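Local coordinates for SufA protein (PDB 2D2A) that assembles iron-sulfur clusters under oxidative stress and iron limitation and transfers them to target proteins such as ferredoxin and aconitase, at residues 81-86 with 99-104. Sequence-based numbering, arbitrary orientation.
Sequences DSVSEP and KLFVPL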
loop_
_atom_site.group_PDB
_atom_site.type_symbol
_atom_site.label_atom_id
_atom_site.label_comp_id
_atom_site.label_asym_id
_atom_site.label_seq_id
_atom_site.Cartn_x
_atom_site.Cartn_y
_atom_site.Cartn_z
ATOM N N ASP A 81 1.313 -8.446 -10.015
ATOM C CA ASP A 81 0.748 -7.847 -11.207
ATOM C C ASP A 81 -0.220 -8.753 -11.738
ATOM O O ASP A 81 -0.189 -9.974 -11.582
ATOM C CB ASP A 81 1.732 -7.320 -12.313
ATOM C CG ASP A 81 1.499 -5.739 -12.589
ATOM O OD1 ASP A 81 0.152 -5.173 -12.686
ATOM O OD2 ASP A 81 2.614 -5.051 -12.663
ATOM N N SER A 82 -1.203 -8.108 -12.362
ATOM C CA SER A 82 -2.279 -8.758 -13.186
ATOM C C SER A 82 -1.580 -9.445 -14.303
ATOM O O SER A 82 -0.524 -8.817 -14.844
ATOM C CB SER A 82 -2.985 -7.624 -13.695
ATOM O OG SER A 82 -4.145 -8.104 -14.008
ATOM N N VAL A 83 -1.968 -10.672 -14.683
ATOM C CA VAL A 83 -1.316 -11.300 -15.853
ATOM C C VAL A 83 -2.305 -11.799 -16.774
ATOM O O VAL A 83 -3.375 -12.221 -16.332
ATOM C CB VAL A 83 -0.241 -12.497 -15.412
ATOM C CG1 VAL A 83 -0.907 -13.651 -14.779
ATOM C CG2 VAL A 83 0.435 -13.136 -16.445
ATOM N N SER A 84 -2.019 -11.812 -18.083
ATOM C CA SER A 84 -2.974 -12.559 -19.094
ATOM C C SER A 84 -2.316 -13.721 -19.798
ATOM O O SER A 84 -2.883 -14.686 -19.892
ATOM C CB SER A 84 -3.441 -11.663 -20.215
ATOM O OG SER A 84 -3.770 -10.494 -19.663
ATOM N N GLU A 85 -1.060 -13.578 -20.171
ATOM C CA GLU A 85 -0.224 -14.448 -21.016
ATOM C C GLU A 85 1.000 -14.745 -20.069
ATOM O O GLU A 85 1.950 -13.944 -19.945
ATOM C CB GLU A 85 0.199 -13.641 -22.364
ATOM C CG GLU A 85 1.511 -14.015 -23.214
ATOM C CD GLU A 85 2.823 -13.040 -23.138
ATOM O OE1 GLU A 85 3.585 -13.308 -24.108
ATOM O OE2 GLU A 85 3.206 -12.163 -22.138
ATOM N N PRO A 86 0.970 -15.852 -19.359
ATOM C CA PRO A 86 2.162 -16.318 -18.626
ATOM C C PRO A 86 3.345 -16.521 -19.420
ATOM O O PRO A 86 3.180 -17.151 -20.343
ATOM C CB PRO A 86 1.817 -17.721 -18.210
ATOM C CG PRO A 86 0.525 -17.964 -18.667
ATOM C CD PRO A 86 -0.207 -16.739 -19.166
ATOM N N LYS A 99 -5.312 -18.297 -9.720
ATOM C CA LYS A 99 -3.881 -18.415 -10.179
ATOM C C LYS A 99 -2.724 -17.362 -9.819
ATOM O O LYS A 99 -2.840 -16.237 -9.673
ATOM C CB LYS A 99 -3.829 -18.688 -11.608
ATOM C CG LYS A 99 -4.960 -19.648 -12.055
ATOM C CD LYS A 99 -4.897 -20.040 -13.531
ATOM C CE LYS A 99 -6.199 -20.677 -14.285
ATOM N NZ LYS A 99 -5.726 -21.094 -15.662
ATOM N N LEU A 100 -1.591 -17.893 -9.424
ATOM C CA LEU A 100 -0.492 -17.120 -8.909
ATOM C C LEU A 100 0.705 -17.681 -9.695
ATOM O O LEU A 100 1.077 -18.844 -9.619
ATOM C CB LEU A 100 -0.379 -17.338 -7.451
ATOM C CG LEU A 100 0.947 -16.850 -7.021
ATOM C CD1 LEU A 100 0.960 -15.421 -7.224
ATOM C CD2 LEU A 100 1.260 -17.163 -5.527
ATOM N N PHE A 101 1.176 -16.915 -10.596
ATOM C CA PHE A 101 2.247 -17.349 -11.469
ATOM C C PHE A 101 3.430 -16.693 -10.926
ATOM O O PHE A 101 3.390 -15.535 -10.504
ATOM C CB PHE A 101 2.044 -16.821 -12.908
ATOM C CG PHE A 101 0.931 -17.547 -13.670
ATOM C CD1 PHE A 101 -0.341 -17.036 -13.635
ATOM C CD2 PHE A 101 1.204 -18.709 -14.419
ATOM C CE1 PHE A 101 -1.397 -17.669 -14.237
ATOM C CE2 PHE A 101 0.221 -19.441 -14.955
ATOM C CZ PHE A 101 -1.140 -18.895 -14.929
ATOM N N VAL A 102 4.476 -17.476 -10.809
ATOM C CA VAL A 102 5.738 -16.927 -10.285
ATOM C C VAL A 102 6.912 -17.242 -11.186
ATOM O O VAL A 102 7.147 -18.352 -11.463
ATOM C CB VAL A 102 6.125 -17.538 -8.974
ATOM C CG1 VAL A 102 7.418 -16.805 -8.460
ATOM C CG2 VAL A 102 5.061 -17.421 -8.026
ATOM N N PRO A 103 7.671 -16.274 -11.661
ATOM C CA PRO A 103 8.852 -16.627 -12.480
ATOM C C PRO A 103 9.931 -17.494 -11.802
ATOM O O PRO A 103 10.400 -17.028 -10.746
ATOM C CB PRO A 103 9.415 -15.274 -12.896
ATOM C CG PRO A 103 8.764 -14.179 -12.048
ATOM C CD PRO A 103 7.511 -14.802 -11.458
ATOM N N LEU A 104 10.354 -18.655 -12.315
ATOM C CA LEU A 104 11.685 -19.155 -11.874
ATOM C C LEU A 104 12.889 -18.279 -11.570
ATOM O O LEU A 104 13.535 -18.558 -10.595
ATOM C CB LEU A 104 12.221 -20.012 -12.954
ATOM C CG LEU A 104 11.664 -21.453 -13.125
ATOM C CD1 LEU A 104 12.406 -22.246 -14.142
ATOM C CD2 LEU A 104 11.636 -22.158 -11.828
#
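Phe101 reaches from strand 98-103 to Val83 and Pro86, and the contact illustrates how one aromatic ring can join two strands that are not neighbours in a sheet. Strand 63-71 lies between 75-83 and 98-103: Gly63, with Val62 just before the strand, bonds to the backbone of Val83, and Val64 to that of Lys99. No hydrogen bond links 81-86 to 99-104, and even the closest pair of CA atoms, those of Pro86 and Phe101, is 7.2 Å apart; side chains alone span the separation.

The bond to CB is directed at 81-86, and from there the Phe101 side chain runs to CG, set anti to its carbonyl carbon (chi1 -74°), where the ring divides its partners. Both lie on the same side of the ring plane and approach it obliquely. Along the CD1 half, CD1 meets CG1 of Val83 at 3.6 Å, and CE1 lies near the same methyl. Along the CD2 half, CD2 is 4.0 Å from CB of Pro86, while CE2 touches both CB and CG of that proline. CZ comes within 4.2 Å of Pro86 CG. The valine crosses the phenylalanine at roughly a right angle, whereas the proline, three residues beyond the end of strand 75-83, lies oblique to it. Leu92 of strand 90-95 also touches Phe101.

With an alanine here, Val83 and Pro86 would probably lose their shared aromatic partner and a gap would open between the segments. Only carbon meets carbon across this interface, so its cohesion rests on dispersion and on the exclusion of water, with little directional demand on the ring.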